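Local coordinates for acyl-CoA dehydrogenase domain protein Tcur3481 (Thermomonospora curvata, PDB 6WY9) that binds FAD and probably works as an acyl-CoA dehydrogenase, in a four-chain assembly that also contains chains of another protein, at residues L74-E77 / Q78-V82; L15-Q18 / I19-H23; F252-P255 / L256-Q260. All coordinates share one frame; numbering follows the deposited sequence.

Contact 1. Residues L74-E77 / Q78-V82; sequences LLEE and QGRHV
Glu-76, Glu-77 and Arg-80 form a salt-bridge network on the last turn of helix 67-80, in the helical N-terminal domain of the acyl-CoA dehydrogenase family, just ahead of the Schellman motif that ends the helix. The two carboxylates take different ends of one guanidinium. The bend of Glu-77 at chi2 (-53°) turns OE2 toward it, 2.7 Å from Arg-80 NH1, with the carboxylate only 7° from the guanidinium plane. Glu-76 stays extended, and its OE2 meets Arg-80 NH2 at 2.9 Å, a salt bridge whose hydrogen bond is weak. Glu-77 OE2 also pairs with Arg-17 of helix 5-23. Replacing Arg-80 by an alanine is likely to leave Glu-76 without its close cationic mate and Glu-77 more dependent on Arg-17.

In van der Waals contact, Leu-75 and Gln-78 run side by side, Leu-75 CD2 3.5 Å from Gln-78 OE1, while NE2 of that amide bonds to Ala-83 O. Leu-75 also packs on helices 215-248 and 87-100.

Backbone bonds finish the turn. Gly-79 N donates to Leu-75 O, and Val-82, with positive phi, is the C-prime residue, its N reaching Gly-79 O. His-81 ND1 donates to Glu-77 O at 3.0 Å, that oxygen lying 18° out of the imidazole plane.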
loop_
_atom_site.group_PDB
_atom_site.type_symbol
_atom_site.label_atom_id
_atom_site.label_comp_id
_atom_site.label_asym_id
_atom_site.label_seq_id
_atom_site.Cartn_x
_atom_site.Cartn_y
_atom_site.Cartn_z
ATOM N N LEU B 74 -7.749 -25.338 -16.156
ATOM C CA LEU B 74 -6.955 -25.239 -17.377
ATOM C C LEU B 74 -6.327 -23.852 -17.541
ATOM O O LEU B 74 -5.160 -23.743 -17.938
ATOM C CB LEU B 74 -7.822 -25.570 -18.590
ATOM C CG LEU B 74 -7.189 -25.399 -19.968
ATOM C CD1 LEU B 74 -6.041 -26.427 -20.220
ATOM C CD2 LEU B 74 -8.265 -25.505 -21.066
ATOM N N LEU B 75 -7.094 -22.777 -17.286
ATOM C CA LEU B 75 -6.559 -21.424 -17.454
ATOM C C LEU B 75 -5.447 -21.130 -16.457
ATOM O O LEU B 75 -4.525 -20.348 -16.751
ATOM C CB LEU B 75 -7.690 -20.372 -17.304
ATOM C CG LEU B 75 -8.722 -20.412 -18.446
ATOM C CD1 LEU B 75 -9.810 -19.333 -18.281
ATOM C CD2 LEU B 75 -8.016 -20.322 -19.834
ATOM N N GLU B 76 -5.579 -21.657 -15.236
ATOM C CA GLU B 76 -4.545 -21.428 -14.251
ATOM C C GLU B 76 -3.234 -22.087 -14.681
ATOM O O GLU B 76 -2.159 -21.470 -14.594
ATOM C CB GLU B 76 -4.999 -21.928 -12.875
ATOM C CG GLU B 76 -3.914 -21.751 -11.831
ATOM C CD GLU B 76 -4.300 -22.235 -10.426
ATOM O OE1 GLU B 76 -5.428 -22.732 -10.222
ATOM O OE2 GLU B 76 -3.450 -22.113 -9.514
ATOM N N GLU B 77 -3.288 -23.331 -15.157
ATOM C CA GLU B 77 -2.066 -23.919 -15.715
ATOM C C GLU B 77 -1.558 -23.130 -16.905
ATOM O O GLU B 77 -0.347 -23.013 -17.096
ATOM C CB GLU B 77 -2.273 -25.367 -16.176
ATOM C CG GLU B 77 -2.113 -26.341 -15.092
ATOM C CD GLU B 77 -0.799 -26.223 -14.316
ATOM O OE1 GLU B 77 0.340 -26.220 -14.862
ATOM O OE2 GLU B 77 -0.940 -26.179 -13.112
ATOM N N GLN B 78 -2.456 -22.661 -17.768
ATOM C CA GLN B 78 -1.985 -21.873 -18.899
ATOM C C GLN B 78 -1.210 -20.644 -18.428
ATOM O O GLN B 78 -0.112 -20.359 -18.929
ATOM C CB GLN B 78 -3.138 -21.458 -19.812
ATOM C CG GLN B 78 -2.642 -20.383 -20.784
ATOM C CD GLN B 78 -3.718 -19.682 -21.550
ATOM O OE1 GLN B 78 -4.877 -19.560 -21.098
ATOM N NE2 GLN B 78 -3.345 -19.150 -22.705
ATOM N N GLY B 79 -1.752 -19.904 -17.451
ATOM C CA GLY B 79 -1.037 -18.729 -16.963
ATOM C C GLY B 79 0.290 -19.064 -16.308
ATOM O O GLY B 79 1.254 -18.295 -16.407
ATOM N N ARG B 80 0.376 -20.224 -15.648
ATOM C CA ARG B 80 1.647 -20.630 -15.040
ATOM C C ARG B 80 2.794 -20.665 -16.049
ATOM O O ARG B 80 3.964 -20.493 -15.679
ATOM C CB ARG B 80 1.485 -22.006 -14.421
ATOM C CG ARG B 80 1.603 -22.038 -12.966
ATOM C CD ARG B 80 1.273 -23.424 -12.489
ATOM N NE ARG B 80 0.720 -23.380 -11.148
ATOM C CZ ARG B 80 -0.563 -23.556 -10.855
ATOM N NH1 ARG B 80 -1.463 -23.815 -11.810
ATOM N NH2 ARG B 80 -0.945 -23.489 -9.582
ATOM N N HIS B 81 2.472 -20.912 -17.314
ATOM C CA HIS B 81 3.452 -21.075 -18.392
ATOM C C HIS B 81 3.393 -19.985 -19.454
ATOM O O HIS B 81 4.040 -20.139 -20.491
ATOM C CB HIS B 81 3.218 -22.420 -19.078
ATOM C CG HIS B 81 3.409 -23.567 -18.153
ATOM N ND1 HIS B 81 2.352 -24.175 -17.509
ATOM C CD2 HIS B 81 4.528 -24.163 -17.700
ATOM C CE1 HIS B 81 2.816 -25.128 -16.721
ATOM N NE2 HIS B 81 4.136 -25.136 -16.811
ATOM N N VAL B 82 2.587 -18.929 -19.237
ATOM C CA VAL B 82 2.335 -17.859 -20.202
ATOM C C VAL B 82 2.199 -18.481 -21.602
ATOM O O VAL B 82 2.862 -18.069 -22.553
ATOM C CB VAL B 82 3.415 -16.742 -20.098
ATOM C CG1 VAL B 82 3.244 -15.968 -18.709
ATOM C CG2 VAL B 82 4.847 -17.275 -20.164
#

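Contact 2. Residues L15-Q18 / I19-H23; sequences LARQ and IFTDH
Thr-21 turns its hydroxyl back along the helix onto the carbonyl of Arg-17: with OG1 beside the backbone N and opposite the carbonyl carbon (chi1 -64°), the oxygen hangs over the preceding turn. Phe-20 has a similar first torsion (-73°), which lays its ring against Ala-16, one turn earlier.

The hydroxyl of Thr-21 donates to Arg-17 O at 2.6 Å from OG1, and the amide of the same threonine reaches that oxygen too, with Thr-21 N 2.8 Å from Arg-17 O. The two donors come from opposite faces of the carbonyl plane, so one acceptor is gripped by two bonds and the threonine rotamer is held. Closing a hydroxyl onto the i-4 carbonyl in this way is a common habit of serine and threonine inside helices.

On the buried flank, Phe-20 CE2 touches the methyl of Ala-16 (CB) at 3.9 Å. The ring also passes close to the backbone, with CD2 3.1 Å from Ala-16 O, while Phe-20 N donates to that oxygen almost straight, at 170°. Toward the more exposed side, Leu-15 and Ile-19 run side by side in the same direction and meet through their CD1 methyls at 4.1 Å.

All this lies near the C-terminal end of helix 5-23, whose flanks serve two neighbours. Ala-16 and Phe-20 pack on Leu-74, Glu-77 and Gln-78 of helix 67-80, beside the Arg-17 salt bridge to that helix. Ile-19 and Phe-20 meet helix 41-49 at Leu-43, Ile-19 adding Leu-47 and the loop residues Ala-50 and Leu-52 just beyond that helix.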
loop_
_atom_site.group_PDB
_atom_site.type_symbol
_atom_site.label_atom_id
_atom_site.label_comp_id
_atom_site.label_asym_id
_atom_site.label_seq_id
_atom_site.Cartn_x
_atom_site.Cartn_y
_atom_site.Cartn_z
ATOM N N LEU B 15 -2.371 -33.141 -16.973
ATOM C CA LEU B 15 -2.294 -33.221 -18.427
ATOM C C LEU B 15 -1.948 -31.857 -19.014
ATOM O O LEU B 15 -1.033 -31.733 -19.846
ATOM C CB LEU B 15 -3.622 -33.748 -18.972
ATOM C CG LEU B 15 -3.835 -34.130 -20.429
ATOM C CD1 LEU B 15 -2.618 -34.876 -20.955
ATOM C CD2 LEU B 15 -5.133 -34.987 -20.590
ATOM N N ALA B 16 -2.676 -30.818 -18.591
ATOM C CA ALA B 16 -2.388 -29.478 -19.093
ATOM C C ALA B 16 -0.959 -29.077 -18.758
ATOM O O ALA B 16 -0.240 -28.526 -19.602
ATOM C CB ALA B 16 -3.378 -28.465 -18.523
ATOM N N ARG B 17 -0.517 -29.393 -17.550
ATOM C CA ARG B 17 0.836 -29.039 -17.149
ATOM C C ARG B 17 1.872 -29.667 -18.072
ATOM O O ARG B 17 2.847 -29.013 -18.455
ATOM C CB ARG B 17 1.077 -29.466 -15.710
ATOM C CG ARG B 17 2.458 -29.124 -15.204
ATOM C CD ARG B 17 2.464 -29.145 -13.660
ATOM N NE ARG B 17 1.730 -28.011 -13.069
ATOM C CZ ARG B 17 1.246 -27.960 -11.822
ATOM N NH1 ARG B 17 1.384 -28.980 -10.983
ATOM N NH2 ARG B 17 0.606 -26.879 -11.405
ATOM N N GLN B 18 1.687 -30.943 -18.433
ATOM C CA GLN B 18 2.673 -31.601 -19.278
ATOM C C GLN B 18 2.679 -30.985 -20.667
ATOM O O GLN B 18 3.741 -30.774 -21.267
ATOM C CB GLN B 18 2.377 -33.096 -19.383
ATOM C CG GLN B 18 3.408 -33.837 -20.230
ATOM C CD GLN B 18 4.781 -33.870 -19.577
ATOM O OE1 GLN B 18 5.760 -33.299 -20.091
ATOM N NE2 GLN B 18 4.859 -34.524 -18.422
ATOM N N ILE B 19 1.491 -30.724 -21.210
ATOM C CA ILE B 19 1.419 -30.182 -22.561
ATOM C C ILE B 19 2.022 -28.774 -22.593
ATOM O O ILE B 19 2.857 -28.447 -23.452
ATOM C CB ILE B 19 -0.036 -30.233 -23.053
ATOM C CG1 ILE B 19 -0.441 -31.708 -23.250
ATOM C CG2 ILE B 19 -0.298 -29.362 -24.337
ATOM C CD1 ILE B 19 -1.901 -31.820 -23.595
ATOM N N PHE B 20 1.663 -27.946 -21.609
ATOM C CA PHE B 20 2.203 -26.590 -21.566
ATOM C C PHE B 20 3.703 -26.609 -21.337
ATOM O O PHE B 20 4.435 -25.807 -21.917
ATOM C CB PHE B 20 1.509 -25.771 -20.470
ATOM C CG PHE B 20 0.090 -25.370 -20.801
ATOM C CD1 PHE B 20 -0.240 -24.856 -22.051
ATOM C CD2 PHE B 20 -0.910 -25.470 -19.846
ATOM C CE1 PHE B 20 -1.536 -24.463 -22.349
ATOM C CE2 PHE B 20 -2.213 -25.080 -20.148
ATOM C CZ PHE B 20 -2.528 -24.583 -21.389
ATOM N N THR B 21 4.177 -27.510 -20.475
ATOM C CA THR B 21 5.602 -27.631 -20.207
ATOM C C THR B 21 6.379 -28.040 -21.453
ATOM O O THR B 21 7.491 -27.548 -21.688
ATOM C CB THR B 21 5.811 -28.653 -19.105
ATOM O OG1 THR B 21 5.214 -28.166 -17.902
ATOM C CG2 THR B 21 7.327 -28.895 -18.878
ATOM N N ASP B 22 5.819 -28.967 -22.247
ATOM C CA ASP B 22 6.489 -29.391 -23.483
ATOM C C ASP B 22 6.545 -28.290 -24.539
ATOM O O ASP B 22 7.414 -28.336 -25.418
ATOM C CB ASP B 22 5.780 -30.595 -24.108
ATOM C CG ASP B 22 5.930 -31.845 -23.293
ATOM O OD1 ASP B 22 6.842 -31.906 -22.452
ATOM O OD2 ASP B 22 5.137 -32.779 -23.529
ATOM N N HIS B 23 5.621 -27.331 -24.533
ATOM C CA HIS B 23 5.595 -26.398 -25.657
ATOM C C HIS B 23 5.814 -24.938 -25.298
ATOM O O HIS B 23 6.071 -24.137 -26.202
ATOM C CB HIS B 23 4.286 -26.564 -26.458
ATOM C CG HIS B 23 4.181 -27.908 -27.110
ATOM N ND1 HIS B 23 5.180 -28.417 -27.923
ATOM C CD2 HIS B 23 3.260 -28.890 -26.990
ATOM C CE1 HIS B 23 4.864 -29.646 -28.295
ATOM N NE2 HIS B 23 3.702 -29.955 -27.746
#

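Contact 3. Residues F252-P255 / L256-Q260; sequences FGRP and LGTFQ. With FDA (dihydroflavine-adenine dinucleotide), chain C.
The carbonyl of Pro-255 receives the N-H of Thr-258 at 2.9 Å from O to N, bending the chain from strand 254-255 into the 3-10 turn 256-258. Thr-258 OG1 donates to the same oxygen, Pro-255 O, at 2.8 Å and in the carbonyl plane. That hydroxyl also accepts from Arg-254 NE, at 3.1 Å from Thr-258 OG1, the hydroxyl lying only 4° out of the guanidinium plane; with the stack on Phe-259, this probably fixes the turn of the guanidinium. Arg-254 CG sits between backbone N and carbonyl carbon (chi1 53°), and the guanidinium lies flat over Phe-259 as a cation-pi stack, planes 18° apart and centres 4.1 Å apart.

This is the adenine end of the flavin pocket, at the turn between the hairpin 250-251/254-255 and helix 260-288, with Phe-259 at the helix N-cap. The ring of Phe-259 is sandwiched: Arg-254 covers one face and the adenine amino group the other, FDA N6A being 3.5 Å from Phe-259 CE1. The side chain of Phe-252 crosses that of Phe-259 at about a right angle, Phe-252 CD2 meeting Phe-259 CZ at 3.7 Å, and its CE2 comes near FDA N6A. At the ribose, Leu-256 brings CD1 to 3.4 Å from FDA O4B.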
loop_
_atom_site.group_PDB
_atom_site.type_symbol
_atom_site.label_atom_id
_atom_site.label_comp_id
_atom_site.label_asym_id
_atom_site.label_seq_id
_atom_site.Cartn_x
_atom_site.Cartn_y
_atom_site.Cartn_z
ATOM N N PHE B 252 26.902 -10.031 -1.515
ATOM C CA PHE B 252 27.374 -9.862 -0.130
ATOM C C PHE B 252 27.660 -11.218 0.519
ATOM O O PHE B 252 27.475 -11.396 1.735
ATOM C CB PHE B 252 26.355 -9.055 0.703
ATOM C CG PHE B 252 25.938 -7.729 0.054
ATOM C CD1 PHE B 252 26.772 -6.590 0.130
ATOM C CD2 PHE B 252 24.705 -7.618 -0.624
ATOM C CE1 PHE B 252 26.386 -5.340 -0.470
ATOM C CE2 PHE B 252 24.287 -6.363 -1.220
ATOM C CZ PHE B 252 25.148 -5.240 -1.144
ATOM N N GLY B 253 28.059 -12.208 -0.294
ATOM C CA GLY B 253 28.452 -13.495 0.231
ATOM C C GLY B 253 27.325 -14.441 0.620
ATOM O O GLY B 253 27.602 -15.463 1.257
ATOM N N ARG B 254 26.083 -14.182 0.230
ATOM C CA ARG B 254 24.989 -15.071 0.609
ATOM C C ARG B 254 23.860 -14.974 -0.395
ATOM O O ARG B 254 23.748 -13.978 -1.125
ATOM C CB ARG B 254 24.470 -14.756 2.027
ATOM C CG ARG B 254 24.068 -13.308 2.312
ATOM C CD ARG B 254 23.970 -13.088 3.858
ATOM N NE ARG B 254 22.752 -12.382 4.261
ATOM C CZ ARG B 254 22.738 -11.256 4.964
ATOM N NH1 ARG B 254 23.878 -10.709 5.351
ATOM N NH2 ARG B 254 21.589 -10.683 5.290
ATOM N N PRO B 255 22.965 -15.962 -0.449
ATOM C CA PRO B 255 21.824 -15.883 -1.360
ATOM C C PRO B 255 20.967 -14.647 -1.102
ATOM O O PRO B 255 20.661 -14.309 0.049
ATOM C CB PRO B 255 21.034 -17.171 -1.064
ATOM C CG PRO B 255 22.093 -18.139 -0.540
ATOM C CD PRO B 255 23.014 -17.256 0.289
ATOM N N LEU B 256 20.552 -13.982 -2.189
ATOM C CA LEU B 256 19.571 -12.903 -2.049
ATOM C C LEU B 256 18.371 -13.370 -1.231
ATOM O O LEU B 256 17.764 -12.586 -0.483
ATOM C CB LEU B 256 19.099 -12.430 -3.436
ATOM C CG LEU B 256 20.144 -11.717 -4.296
ATOM C CD1 LEU B 256 19.511 -11.216 -5.621
ATOM C CD2 LEU B 256 20.742 -10.528 -3.479
ATOM N N GLY B 257 18.051 -14.655 -1.328
ATOM C CA GLY B 257 16.910 -15.218 -0.640
ATOM C C GLY B 257 17.019 -15.175 0.863
ATOM O O GLY B 257 16.014 -15.415 1.544
ATOM N N THR B 258 18.201 -14.868 1.402
ATOM C CA THR B 258 18.357 -14.798 2.856
ATOM C C THR B 258 18.096 -13.403 3.413
ATOM O O THR B 258 18.050 -13.257 4.631
ATOM C CB THR B 258 19.772 -15.189 3.308
ATOM O OG1 THR B 258 20.683 -14.207 2.809
ATOM C CG2 THR B 258 20.176 -16.596 2.780
ATOM N N PHE B 259 17.952 -12.378 2.562
ATOM C CA PHE B 259 17.724 -11.024 3.073
ATOM C C PHE B 259 16.293 -10.910 3.548
ATOM O O PHE B 259 15.374 -11.301 2.829
ATOM C CB PHE B 259 18.031 -9.972 1.989
ATOM C CG PHE B 259 19.533 -9.792 1.780
ATOM C CD1 PHE B 259 20.269 -8.938 2.597
ATOM C CD2 PHE B 259 20.215 -10.542 0.837
ATOM C CE1 PHE B 259 21.660 -8.815 2.431
ATOM C CE2 PHE B 259 21.609 -10.428 0.667
ATOM C CZ PHE B 259 22.316 -9.576 1.460
ATOM N N GLN B 260 16.097 -10.347 4.737
ATOM C CA GLN B 260 14.737 -10.260 5.284
ATOM C C GLN B 260 13.780 -9.498 4.367
ATOM O O GLN B 260 12.626 -9.915 4.186
ATOM C CB GLN B 260 14.753 -9.604 6.682
ATOM C CG GLN B 260 13.424 -9.769 7.373
ATOM C CD GLN B 260 13.462 -9.323 8.831
ATOM O OE1 GLN B 260 13.996 -8.270 9.137
ATOM N NE2 GLN B 260 12.892 -10.124 9.712
HETATM P PA FDA C . 21.122 -8.014 -7.858
HETATM O O1A FDA C . 21.071 -9.471 -8.188
HETATM O O2A FDA C . 22.339 -7.447 -7.108
HETATM O O5B FDA C . 19.846 -7.682 -6.794
HETATM C C5B FDA C . 18.657 -8.087 -7.420
HETATM C C4B FDA C . 17.507 -7.687 -6.476
HETATM O O4B FDA C . 17.864 -8.271 -5.134
HETATM C C3B FDA C . 17.470 -6.189 -6.170
HETATM O O3B FDA C . 16.686 -5.487 -7.062
HETATM C C2B FDA C . 16.775 -6.177 -4.820
HETATM O O2B FDA C . 15.337 -6.514 -4.884
HETATM C C1B FDA C . 17.428 -7.375 -4.063
HETATM N N9A FDA C . 18.540 -7.011 -3.188
HETATM C C8A FDA C . 19.905 -6.871 -3.506
HETATM N N7A FDA C . 20.647 -6.594 -2.440
HETATM C C5A FDA C . 19.757 -6.544 -1.390
HETATM C C6A FDA C . 19.951 -6.264 -0.028
HETATM N N6A FDA C . 21.173 -5.998 0.472
HETATM N N1A FDA C . 18.904 -6.263 0.825
HETATM C C2A FDA C . 17.698 -6.535 0.245
HETATM N N3A FDA C . 17.353 -6.811 -1.036
HETATM C C4A FDA C . 18.433 -6.817 -1.832
HETATM N N1 FDA C . 25.146 -0.832 -14.752
HETATM C C2 FDA C . 26.364 -0.265 -15.179
HETATM O O2 FDA C . 27.440 -0.602 -14.637
HETATM N N3 FDA C . 26.280 0.666 -16.209
HETATM C C4 FDA C . 25.078 1.057 -16.843
HETATM O O4 FDA C . 25.112 1.869 -17.759
HETATM C C4X FDA C . 23.885 0.426 -16.346
HETATM N N5 FDA C . 22.656 0.755 -16.921
HETATM C C5X FDA C . 21.634 -0.150 -16.818
HETATM C C6 FDA C . 20.583 -0.113 -17.658
HETATM C C7 FDA C . 19.559 -1.085 -17.531
HETATM C C7M FDA C . 18.473 -1.016 -18.440
HETATM C C8 FDA C . 19.585 -2.033 -16.576
HETATM C C8M FDA C . 18.514 -3.040 -16.434
HETATM C C9 FDA C . 20.647 -2.055 -15.688
HETATM C C9A FDA C . 21.671 -1.123 -15.823
HETATM N N10 FDA C . 22.757 -1.125 -14.932
HETATM C C10 FDA C . 23.928 -0.490 -15.358
HETATM C "C1'" FDA C . 22.865 -2.231 -13.938
HETATM C "C2'" FDA C . 22.276 -1.832 -12.556
HETATM O "O2'" FDA C . 23.084 -0.957 -11.929
HETATM C "C3'" FDA C . 22.145 -3.225 -11.788
HETATM O "O3'" FDA C . 21.122 -4.019 -12.357
HETATM C "C4'" FDA C . 21.919 -2.999 -10.301
HETATM O "O4'" FDA C . 23.098 -2.491 -9.778
HETATM C "C5'" FDA C . 21.451 -4.337 -9.668
HETATM O "O5'" FDA C . 22.485 -5.263 -9.821
HETATM P P FDA C . 21.854 -6.708 -10.264
HETATM O O1P FDA C . 21.114 -6.435 -11.483
HETATM O O2P FDA C . 23.003 -7.704 -10.270
HETATM O O3P FDA C . 20.723 -7.170 -9.141
#

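Along the chain the order is contact 2, contact 1, contact 3. Contacts 2 and 1 sit on helices 5-23 and 67-80 of the N-terminal acyl-CoA dehydrogenase domain, their centres about 10 Å apart. They touch directly: besides the Arg-17 to Glu-77 salt bridge, Phe-20 CE2 lies 3.4 Å from Gln-78 N, and Thr-21 packs near His-81. Contact 3 belongs to the C-terminal domain, in the turn leading into helix 260-288; its centre is about 30 Å from that of contact 1 and about 33 Å from that of contact 2, with no touch to either. The first two thus join N-terminal helices to each other, whereas the third shapes a cofactor pocket where other chains of the assembly meet.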